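PDB 6TAB: SLT domain-containing protein from Bdellovibrio bacteriovorus HD100, which is a lysozyme-like hydrolase that probably cleaves peptidoglycan and helps the predatory bacterium leave its prey cell. Local coordinates for residues I172-E175 against S176-Y180; I201-L204 against D205-S209; A221-G224 against G225-W229. All blocks are in the same frame, centred on the assembly; numbering follows the deposited sequence.

In the fold
All three contacts are local and follow one another along the chain without nesting or crossing. Interaction 1, at 172-180, forms the short helix 174-178 and the turn that leaves it. The chain then enters helix 193-211, whose middle and C-terminal part hold interaction 2. Interaction 3 starts on the second strand of the hairpin 217-218/221-222, turns the chain at 224-227 and brings it back alongside that helix. Side chains join the three. Y180 OH of interaction 1 meets W207 NE1 of interaction 2 at 2.8 Å, S176 OG of interaction 1 lies 2.8 Å from Y228 OH of interaction 3, and I203 of interaction 2 packs against Y228 and W229.

Interaction 1: residues I172-E175 against S176-Y180; sequences ISIE and SGNAY
S173 and S176 meet through their hydroxyls at the start of the short helix 174-178, part of the lysozyme-like SLT domain. S173 OG and S176 OG are 2.8 Å apart and hydrogen-bonded. S173 occupies the N-cap position, yet its hydroxyl makes no capping bond to the helix; it turns instead to the other serine. Both OG atoms stand between their own backbone N and carbonyl carbon (chi1 45° and 66°), which points the two hydroxyls at each other across the first turn. A water extends this link: it lies 3.0 Å from S173 OG and accepts from S176 N.

Behind the serines the backbone closes the turn, with G177 N bonded to S173 O at 2.9 Å and N178 N to I174 O at 3.0 Å. A179 N makes only a weak bond to E175 O, 3.3 Å. I172 CG2 rests against G177 CA at 4.0 Å. On another flank the side chains of I174 and N178 keep each other company, leaving the helix in a common direction.

Further out, Y228 OH bonds to S176 OG, so this hydroxyl is gripped by both S173 and the tyrosine. E175 reaches S159 OG with its carboxylate, while N178 OD1 takes the backbone N-H of F184. N178 ND2, itself hydrogen-bonded elsewhere, comes to 3.7 Å from I174 CG1.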
ATOM      1  N   ILE A 172       0.306   0.947  10.126  1.00 13.56           N
ATOM      2  CA  ILE A 172      -1.129   0.720  10.368  1.00 13.74           C
ATOM      3  C   ILE A 172      -1.341   0.699  11.880  1.00 14.61           C
ATOM      4  O   ILE A 172      -0.447   0.319  12.640  1.00 16.39           O
ATOM      5  CB  ILE A 172      -1.598  -0.579   9.674  1.00 15.44           C
ATOM      6  CG1 ILE A 172      -1.444  -0.434   8.138  1.00 16.83           C
ATOM      7  CG2 ILE A 172      -3.026  -0.982  10.080  1.00 15.74           C
ATOM      8  CD1 ILE A 172      -1.564  -1.734   7.354  1.00 17.51           C
ATOM      9  N   SER A 173      -2.529   1.102  12.330  1.00 15.36           N
ATOM     10  CA  SER A 173      -2.902   1.066  13.746  1.00 15.37           C
ATOM     11  C   SER A 173      -4.033   0.056  14.005  1.00 15.31           C
ATOM     12  O   SER A 173      -4.794  -0.296  13.088  1.00 17.20           O
ATOM     13  CB  SER A 173      -3.246   2.464  14.278  1.00 18.52           C
ATOM     14  OG  SER A 173      -4.080   3.186  13.395  1.00 22.18           O
ATOM     15  N   ILE A 174      -4.118  -0.429  15.248  1.00 16.36           N
ATOM     16  CA  ILE A 174      -4.968  -1.592  15.495  1.00 16.72           C
ATOM     17  C   ILE A 174      -6.476  -1.253  15.367  1.00 16.52           C
ATOM     18  O   ILE A 174      -7.212  -2.067  14.782  1.00 17.78           O
ATOM     19  CB  ILE A 174      -4.632  -2.288  16.819  1.00 19.27           C
ATOM     20  CG1 ILE A 174      -5.317  -3.648  16.929  1.00 20.34           C
ATOM     21  CG2 ILE A 174      -4.921  -1.418  18.037  1.00 19.65           C
ATOM     22  CD1 ILE A 174      -4.710  -4.552  17.996  1.00 21.95           C
ATOM     23  N   GLU A 175      -6.951  -0.108  15.880  1.00 16.10           N
ATOM     24  CA  GLU A 175      -8.396   0.209  15.809  1.00 17.29           C
ATOM     25  C   GLU A 175      -8.776   0.456  14.334  1.00 17.17           C
ATOM     26  O   GLU A 175      -9.752  -0.126  13.797  1.00 17.90           O
ATOM     27  CB  GLU A 175      -8.741   1.366  16.759  1.00 20.51           C
ATOM     28  CG  GLU A 175     -10.217   1.712  16.810  1.00 22.70           C
ATOM     29  CD  GLU A 175     -10.605   2.689  17.905  1.00 26.23           C
ATOM     30  OE1 GLU A 175     -10.140   3.832  17.882  1.00 25.88           O
ATOM     31  OE2 GLU A 175     -11.410   2.309  18.752  1.00 34.78           O
ATOM     32  N   SER A 176      -8.071   1.376  13.673  1.00 18.74           N
ATOM     33  CA  SER A 176      -8.413   1.704  12.280  1.00 18.31           C
ATOM     34  C   SER A 176      -8.263   0.478  11.374  1.00 17.80           C
ATOM     35  O   SER A 176      -9.131   0.210  10.516  1.00 20.78           O
ATOM     36  CB  SER A 176      -7.632   2.901  11.767  1.00 21.17           C
ATOM     37  OG  SER A 176      -6.251   2.602  11.689  1.00 22.34           O
ATOM     38  N   GLY A 177      -7.205  -0.311  11.562  1.00 17.96           N
ATOM     39  CA  GLY A 177      -6.981  -1.514  10.736  1.00 18.57           C
ATOM     40  C   GLY A 177      -8.077  -2.564  10.902  1.00 19.69           C
ATOM     41  O   GLY A 177      -8.532  -3.205   9.963  1.00 18.78           O
ATOM     42  N   ASN A 178      -8.464  -2.825  12.152  1.00 18.83           N
ATOM     43  CA  ASN A 178      -9.432  -3.893  12.417  1.00 19.30           C
ATOM     44  C   ASN A 178     -10.830  -3.535  11.851  1.00 19.87           C
ATOM     45  O   ASN A 178     -11.589  -4.456  11.511  1.00 21.14           O
ATOM     46  CB  ASN A 178      -9.455  -4.276  13.903  1.00 20.36           C
ATOM     47  CG  ASN A 178      -8.390  -5.291  14.294  1.00 20.50           C
ATOM     48  OD1 ASN A 178      -7.736  -5.881  13.413  1.00 21.84           O
ATOM     49  ND2 ASN A 178      -8.237  -5.508  15.604  1.00 23.17           N
ATOM     50  N   ALA A 179     -11.129  -2.252  11.612  1.00 18.98           N
ATOM     51  CA  ALA A 179     -12.383  -1.836  10.913  1.00 19.90           C
ATOM     52  C   ALA A 179     -12.423  -2.305   9.438  1.00 19.44           C
ATOM     53  O   ALA A 179     -13.480  -2.248   8.791  1.00 23.72           O
ATOM     54  CB  ALA A 179     -12.536  -0.344  11.007  1.00 22.44           C
ATOM     55  N   TYR A 180     -11.273  -2.707   8.871  1.00 17.17           N
ATOM     56  CA  TYR A 180     -11.201  -3.272   7.494  1.00 18.22           C
ATOM     57  C   TYR A 180     -11.261  -4.814   7.486  1.00 19.18           C
ATOM     58  O   TYR A 180     -11.136  -5.445   6.429  1.00 22.77           O
ATOM     59  CB  TYR A 180      -9.917  -2.838   6.777  1.00 17.33           C
ATOM     60  CG  TYR A 180      -9.824  -1.361   6.475  1.00 16.86           C
ATOM     61  CD1 TYR A 180      -9.339  -0.476   7.418  1.00 18.08           C
ATOM     62  CD2 TYR A 180     -10.211  -0.840   5.242  1.00 16.75           C
ATOM     63  CE1 TYR A 180      -9.258   0.883   7.167  1.00 17.23           C
ATOM     64  CE2 TYR A 180     -10.147   0.526   4.984  1.00 18.11           C
ATOM     65  CZ  TYR A 180      -9.668   1.402   5.951  1.00 16.74           C
ATOM     66  OH  TYR A 180      -9.571   2.756   5.764  1.00 18.90           O
TER
HETATM   67  O   HOH W   1      -6.484   3.583  15.065  1.00 23.44           O

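Interaction 2: residues I201-L204 against D205-S209; sequences IRIL and DRWVS
I203 and W207 meet one turn apart on helix 193-211, with I203 CG2 4.0 Å from W207 CD1 and the two side chains crossing at a slant. The second apolar pair, L204 and V208, run alongside each other from adjacent turns, L204 CD2 4.1 Å from V208 CG2. V208 has CG2 anti to its carbonyl carbon, which sets that methyl close to L204. I201 packs on helices 87-101 and 125-144, L204 on the latter. Within 205-209, R206 lays its chain over the indole of its neighbour W207: CD stands 3.7 Å above the ring plane, over its centre. A bend at chi3 (-74°) then carries the guanidinium past the ring, with W207 CZ2 at its edge.

The backbone bonds run from residue i+4 to i. D205 N to I201 O is 2.8 Å, and W207 N to I203 O is nearly straight at 170°. R206 N bonds to R202 O and weakly also to I203 O. The polar ends of two side chains bond outside the helix: W207 NE1 to Y180 OH, the D205 carboxylate to L105 N and N104 ND2.

Such i to i+4 pairing is that of a regular alpha-helix, here one of the lysozyme-like domain.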
ATOM      1  N   ILE A 201      -3.349  -4.534   1.703  1.00 11.72           N
ATOM      2  CA  ILE A 201      -4.153  -4.970   0.547  1.00 11.79           C
ATOM      3  C   ILE A 201      -5.659  -4.725   0.807  1.00 11.97           C
ATOM      4  O   ILE A 201      -6.369  -4.217  -0.087  1.00 12.90           O
ATOM      5  CB  ILE A 201      -3.850  -6.437   0.137  1.00 12.83           C
ATOM      6  CG1 ILE A 201      -2.402  -6.590  -0.354  1.00 13.73           C
ATOM      7  CG2 ILE A 201      -4.833  -6.889  -0.902  1.00 13.61           C
ATOM      8  CD1 ILE A 201      -1.890  -8.016  -0.394  1.00 15.75           C
ATOM      9  N   ARG A 202      -6.163  -5.091   1.994  1.00 11.93           N
ATOM     10  CA  ARG A 202      -7.586  -4.856   2.328  1.00 12.29           C
ATOM     11  C   ARG A 202      -7.931  -3.357   2.237  1.00 12.69           C
ATOM     12  O   ARG A 202      -9.052  -3.007   1.779  1.00 13.51           O
ATOM     13  CB  ARG A 202      -7.948  -5.388   3.725  1.00 13.62           C
ATOM     14  CG  ARG A 202      -7.914  -6.905   3.882  1.00 14.40           C
ATOM     15  CD  ARG A 202      -8.281  -7.324   5.310  1.00 16.77           C
ATOM     16  NE  ARG A 202      -8.344  -8.758   5.523  1.00 18.27           N
ATOM     17  CZ  ARG A 202      -9.429  -9.529   5.408  1.00 18.09           C
ATOM     18  NH1 ARG A 202     -10.571  -9.028   4.944  1.00 21.90           N
ATOM     19  NH2 ARG A 202      -9.360 -10.808   5.763  1.00 22.53           N
ATOM     20  N   ILE A 203      -7.073  -2.455   2.713  1.00 12.13           N
ATOM     21  CA  ILE A 203      -7.345  -1.014   2.723  1.00 12.32           C
ATOM     22  C   ILE A 203      -7.420  -0.478   1.283  1.00 12.01           C
ATOM     23  O   ILE A 203      -8.389   0.223   0.899  1.00 13.33           O
ATOM     24  CB  ILE A 203      -6.300  -0.264   3.581  1.00 12.96           C
ATOM     25  CG1 ILE A 203      -6.369  -0.686   5.059  1.00 13.14           C
ATOM     26  CG2 ILE A 203      -6.438   1.243   3.418  1.00 13.68           C
ATOM     27  CD1 ILE A 203      -5.170  -0.218   5.905  1.00 14.83           C
ATOM     28  N   LEU A 204      -6.449  -0.877   0.424  1.00 12.47           N
ATOM     29  CA  LEU A 204      -6.466  -0.504  -1.004  1.00 12.02           C
ATOM     30  C   LEU A 204      -7.704  -1.099  -1.712  1.00 13.04           C
ATOM     31  O   LEU A 204      -8.335  -0.435  -2.563  1.00 13.32           O
ATOM     32  CB  LEU A 204      -5.172  -0.937  -1.697  1.00 12.33           C
ATOM     33  CG  LEU A 204      -3.897  -0.210  -1.257  1.00 13.68           C
ATOM     34  CD1 LEU A 204      -2.654  -0.910  -1.790  1.00 15.05           C
ATOM     35  CD2 LEU A 204      -3.889   1.258  -1.732  1.00 14.58           C
ATOM     36  N   ASP A 205      -8.020  -2.368  -1.417  1.00 12.80           N
ATOM     37  CA  ASP A 205      -9.159  -3.046  -2.060  1.00 12.55           C
ATOM     38  C   ASP A 205     -10.480  -2.274  -1.803  1.00 13.61           C
ATOM     39  O   ASP A 205     -11.360  -2.209  -2.694  1.00 16.31           O
ATOM     40  CB  ASP A 205      -9.292  -4.508  -1.607  1.00 13.31           C
ATOM     41  CG  ASP A 205     -10.321  -5.325  -2.366  1.00 15.59           C
ATOM     42  OD1 ASP A 205      -9.993  -5.743  -3.512  1.00 14.63           O
ATOM     43  OD2 ASP A 205     -11.427  -5.571  -1.811  1.00 19.26           O
ATOM     44  N   ARG A 206     -10.644  -1.705  -0.637  1.00 13.81           N
ATOM     45  CA  ARG A 206     -11.828  -0.931  -0.344  1.00 13.09           C
ATOM     46  C   ARG A 206     -11.811   0.407  -1.078  1.00 13.82           C
ATOM     47  O   ARG A 206     -12.732   0.688  -1.817  1.00 14.94           O
ATOM     48  CB  ARG A 206     -11.964  -0.649   1.160  1.00 14.99           C
ATOM     49  CG  ARG A 206     -13.280   0.102   1.454  1.00 18.84           C
ATOM     50  CD  ARG A 206     -13.396   0.839   2.742  1.00 24.30           C
ATOM     51  NE  ARG A 206     -13.565  -0.033   3.852  1.00 36.94           N
ATOM     52  CZ  ARG A 206     -13.631   0.351   5.152  1.00 42.01           C
ATOM     53  NH1 ARG A 206     -13.522   1.632   5.580  1.00 57.11           N
ATOM     54  NH2 ARG A 206     -13.748  -0.590   6.041  1.00 37.71           N
ATOM     55  N   TRP A 207     -10.766   1.224  -0.889  1.00 12.45           N
ATOM     56  CA  TRP A 207     -10.828   2.623  -1.378  1.00 12.70           C
ATOM     57  C   TRP A 207     -10.538   2.789  -2.879  1.00 12.71           C
ATOM     58  O   TRP A 207     -11.164   3.647  -3.527  1.00 14.14           O
ATOM     59  CB  TRP A 207      -9.964   3.559  -0.544  1.00 14.75           C
ATOM     60  CG  TRP A 207     -10.355   3.646   0.897  1.00 17.11           C
ATOM     61  CD1 TRP A 207      -9.552   3.360   1.962  1.00 21.15           C
ATOM     62  CD2 TRP A 207     -11.599   4.090   1.429  1.00 20.95           C
ATOM     63  NE1 TRP A 207     -10.210   3.605   3.121  1.00 24.93           N
ATOM     64  CE2 TRP A 207     -11.486   4.018   2.840  1.00 22.37           C
ATOM     65  CE3 TRP A 207     -12.804   4.521   0.873  1.00 22.93           C
ATOM     66  CZ2 TRP A 207     -12.495   4.419   3.705  1.00 29.68           C
ATOM     67  CZ3 TRP A 207     -13.819   4.889   1.735  1.00 31.57           C
ATOM     68  CH2 TRP A 207     -13.676   4.822   3.125  1.00 29.37           C
ATOM     69  N   VAL A 208      -9.532   2.083  -3.431  1.00 11.72           N
ATOM     70  CA  VAL A 208      -9.267   2.207  -4.866  1.00 12.30           C
ATOM     71  C   VAL A 208     -10.516   1.776  -5.663  1.00 13.52           C
ATOM     72  O   VAL A 208     -10.879   2.414  -6.660  1.00 13.85           O
ATOM     73  CB  VAL A 208      -7.968   1.488  -5.287  1.00 12.25           C
ATOM     74  CG1 VAL A 208      -7.715   1.601  -6.799  1.00 13.63           C
ATOM     75  CG2 VAL A 208      -6.755   2.038  -4.526  1.00 13.32           C
ATOM     76  N   SER A 209     -11.273   0.707  -5.230  0.50 13.86           N
ATOM     77  CA  SER A 209     -12.490   0.183  -5.914  0.50 15.46           C
ATOM     78  C   SER A 209     -13.722   1.087  -5.718  0.50 14.97           C
ATOM     79  O   SER A 209     -14.550   1.222  -6.648  0.50 16.56           O
ATOM     80  CB  SER A 209     -12.783  -1.245  -5.490  0.50 17.60           C
ATOM     81  OG  SER A 209     -13.966  -1.734  -6.103  0.50 22.12           O
TER

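Interaction 3: residues A221-G224 against G225-W229; sequences AWKG and GARYW
W222 and A226 pack across the turn that follows strand 221-222: W222 CE3 comes within 3.9 Å of A226 CB. The methyl approaches the indole obliquely, and W222 CB lies 3.7 Å from A226 O. W222 leaves the backbone with CG anti to its carbonyl carbon (chi1 -66°), which swings the ring past the alanine. R233 partners both, by a cation-pi contact with W222 and a bond from NE to A226 O.

K223 and R227 extend together in one direction. K223 NZ ends 4.0 Å from R227 NH2; the salt bridge of R227 NH2 to D211 would probably offset part of the repulsion, and the K223 side chain also packs on D211. Nearer the backbone, R227 CG sits 3.5 Å from W222 O.

The turn itself is held by R227 N to G224 O at 3.0 Å, from well above the carbonyl plane, and weakly by A226 N to K223 O. G224 has a positive phi (58°) and lets the chain reverse into the single helix-like turn 225-227. G225 O then accepts from both Y228 N and W229 N. Y228 CD1 lies over the centre of one face of the W229 ring.

D211 also takes G224 N, joining the turn to the end of helix 193-211, while R227 packs against W207, Y228 and W229 pack on I203, and W229 reaches M139 and E143 of helix 125-144.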
ATOM      1  N   ALA A 221     -11.616  16.368  -0.989  1.00 24.80           N
ATOM      2  CA  ALA A 221     -11.517  15.079  -0.256  1.00 23.90           C
ATOM      3  C   ALA A 221     -10.439  14.164  -0.866  1.00 20.53           C
ATOM      4  O   ALA A 221     -10.426  13.954  -2.058  1.00 19.91           O
ATOM      5  CB  ALA A 221     -12.870  14.403  -0.278  1.00 28.31           C
ATOM      6  N   TRP A 222      -9.564  13.583  -0.031  1.00 20.32           N
ATOM      7  CA  TRP A 222      -8.565  12.601  -0.482  1.00 18.12           C
ATOM      8  C   TRP A 222      -9.260  11.296  -0.909  1.00 17.46           C
ATOM      9  O   TRP A 222     -10.261  10.872  -0.280  1.00 21.03           O
ATOM     10  CB  TRP A 222      -7.495  12.355   0.598  1.00 19.51           C
ATOM     11  CG  TRP A 222      -6.635  13.550   0.894  1.00 21.11           C
ATOM     12  CD1 TRP A 222      -6.651  14.350   2.004  1.00 23.82           C
ATOM     13  CD2 TRP A 222      -5.618  14.099   0.037  1.00 19.99           C
ATOM     14  NE1 TRP A 222      -5.730  15.355   1.882  1.00 26.45           N
ATOM     15  CE2 TRP A 222      -5.081  15.234   0.683  1.00 24.14           C
ATOM     16  CE3 TRP A 222      -5.134  13.756  -1.225  1.00 19.24           C
ATOM     17  CZ2 TRP A 222      -4.067  16.010   0.117  1.00 24.20           C
ATOM     18  CZ3 TRP A 222      -4.129  14.516  -1.781  1.00 20.74           C
ATOM     19  CH2 TRP A 222      -3.619  15.639  -1.128  1.00 22.32           C
ATOM     20  N   LYS A 223      -8.720  10.660  -1.968  1.00 15.94           N
ATOM     21  CA  LYS A 223      -9.317   9.485  -2.607  1.00 15.34           C
ATOM     22  C   LYS A 223      -8.323   8.311  -2.674  1.00 13.48           C
ATOM     23  O   LYS A 223      -7.076   8.479  -2.567  1.00 14.33           O
ATOM     24  CB  LYS A 223      -9.776   9.843  -4.025  1.00 16.23           C
ATOM     25  CG  LYS A 223     -10.853  10.917  -4.096  1.00 16.73           C
ATOM     26  CD  LYS A 223     -12.188  10.568  -3.444  1.00 18.96           C
ATOM     27  CE  LYS A 223     -13.206  11.690  -3.549  1.00 21.51           C
ATOM     28  NZ  LYS A 223     -14.443  11.368  -2.804  1.00 26.64           N
ATOM     29  N   GLY A 224      -8.862   7.092  -2.875  1.00 13.64           N
ATOM     30  CA  GLY A 224      -8.028   5.896  -3.031  1.00 13.17           C
ATOM     31  C   GLY A 224      -7.125   5.674  -1.825  1.00 13.40           C
ATOM     32  O   GLY A 224      -7.524   5.842  -0.653  1.00 13.96           O
ATOM     33  N   GLY A 225      -5.879   5.234  -2.076  1.00 13.60           N
ATOM     34  CA  GLY A 225      -4.923   4.973  -0.973  1.00 14.29           C
ATOM     35  C   GLY A 225      -4.600   6.233  -0.174  1.00 13.67           C
ATOM     36  O   GLY A 225      -4.161   6.119   1.000  1.00 14.41           O
ATOM     37  N   ALA A 226      -4.775   7.429  -0.784  1.00 13.04           N
ATOM     38  CA  ALA A 226      -4.531   8.696  -0.039  1.00 14.13           C
ATOM     39  C   ALA A 226      -5.562   8.888   1.089  1.00 15.11           C
ATOM     40  O   ALA A 226      -5.358   9.725   1.960  1.00 16.66           O
ATOM     41  CB  ALA A 226      -4.510   9.875  -0.987  1.00 14.44           C
ATOM     42  N   ARG A 227      -6.689   8.137   1.081  1.00 14.82           N
ATOM     43  CA  ARG A 227      -7.612   8.176   2.263  1.00 17.03           C
ATOM     44  C   ARG A 227      -6.867   7.764   3.554  1.00 16.36           C
ATOM     45  O   ARG A 227      -7.160   8.308   4.638  1.00 19.81           O
ATOM     46  CB  ARG A 227      -8.807   7.230   2.041  1.00 19.61           C
ATOM     47  CG  ARG A 227      -9.782   7.635   0.937  1.00 21.36           C
ATOM     48  CD  ARG A 227     -11.201   7.569   1.374  1.00 21.77           C
ATOM     49  NE  ARG A 227     -12.140   7.824   0.300  1.00 18.90           N
ATOM     50  CZ  ARG A 227     -13.415   8.111   0.552  1.00 21.76           C
ATOM     51  NH1 ARG A 227     -13.804   8.449   1.793  1.00 26.23           N
ATOM     52  NH2 ARG A 227     -14.280   8.104  -0.449  1.00 22.56           N
ATOM     53  N   TYR A 228      -5.921   6.814   3.468  1.00 15.62           N
ATOM     54  CA  TYR A 228      -5.262   6.227   4.670  1.00 14.87           C
ATOM     55  C   TYR A 228      -3.815   6.739   4.837  1.00 15.59           C
ATOM     56  O   TYR A 228      -3.408   7.001   5.974  1.00 18.38           O
ATOM     57  CB  TYR A 228      -5.267   4.685   4.605  1.00 13.73           C
ATOM     58  CG  TYR A 228      -4.993   4.031   5.948  1.00 15.07           C
ATOM     59  CD1 TYR A 228      -3.693   3.744   6.370  1.00 14.72           C
ATOM     60  CD2 TYR A 228      -6.035   3.731   6.825  1.00 16.28           C
ATOM     61  CE1 TYR A 228      -3.435   3.223   7.632  1.00 16.26           C
ATOM     62  CE2 TYR A 228      -5.793   3.200   8.078  1.00 16.59           C
ATOM     63  CZ  TYR A 228      -4.492   2.966   8.500  1.00 16.62           C
ATOM     64  OH  TYR A 228      -4.237   2.456   9.756  1.00 18.55           O
ATOM     65  N   TRP A 229      -3.037   6.829   3.743  1.00 13.79           N
ATOM     66  CA  TRP A 229      -1.552   7.042   3.831  1.00 15.03           C
ATOM     67  C   TRP A 229      -1.136   8.444   3.356  1.00 15.85           C
ATOM     68  O   TRP A 229      -1.360   8.836   2.201  1.00 16.06           O
ATOM     69  CB  TRP A 229      -0.790   5.970   3.040  1.00 14.21           C
ATOM     70  CG  TRP A 229      -0.805   4.593   3.622  1.00 13.98           C
ATOM     71  CD1 TRP A 229      -0.040   4.146   4.661  1.00 14.91           C
ATOM     72  CD2 TRP A 229      -1.592   3.461   3.187  1.00 12.92           C
ATOM     73  NE1 TRP A 229      -0.309   2.830   4.929  1.00 14.27           N
ATOM     74  CE2 TRP A 229      -1.231   2.370   4.021  1.00 13.09           C
ATOM     75  CE3 TRP A 229      -2.568   3.257   2.184  1.00 13.12           C
ATOM     76  CZ2 TRP A 229      -1.770   1.088   3.826  1.00 13.62           C
ATOM     77  CZ3 TRP A 229      -3.083   1.996   1.992  1.00 12.56           C
ATOM     78  CH2 TRP A 229      -2.711   0.935   2.816  1.00 14.04           C
TER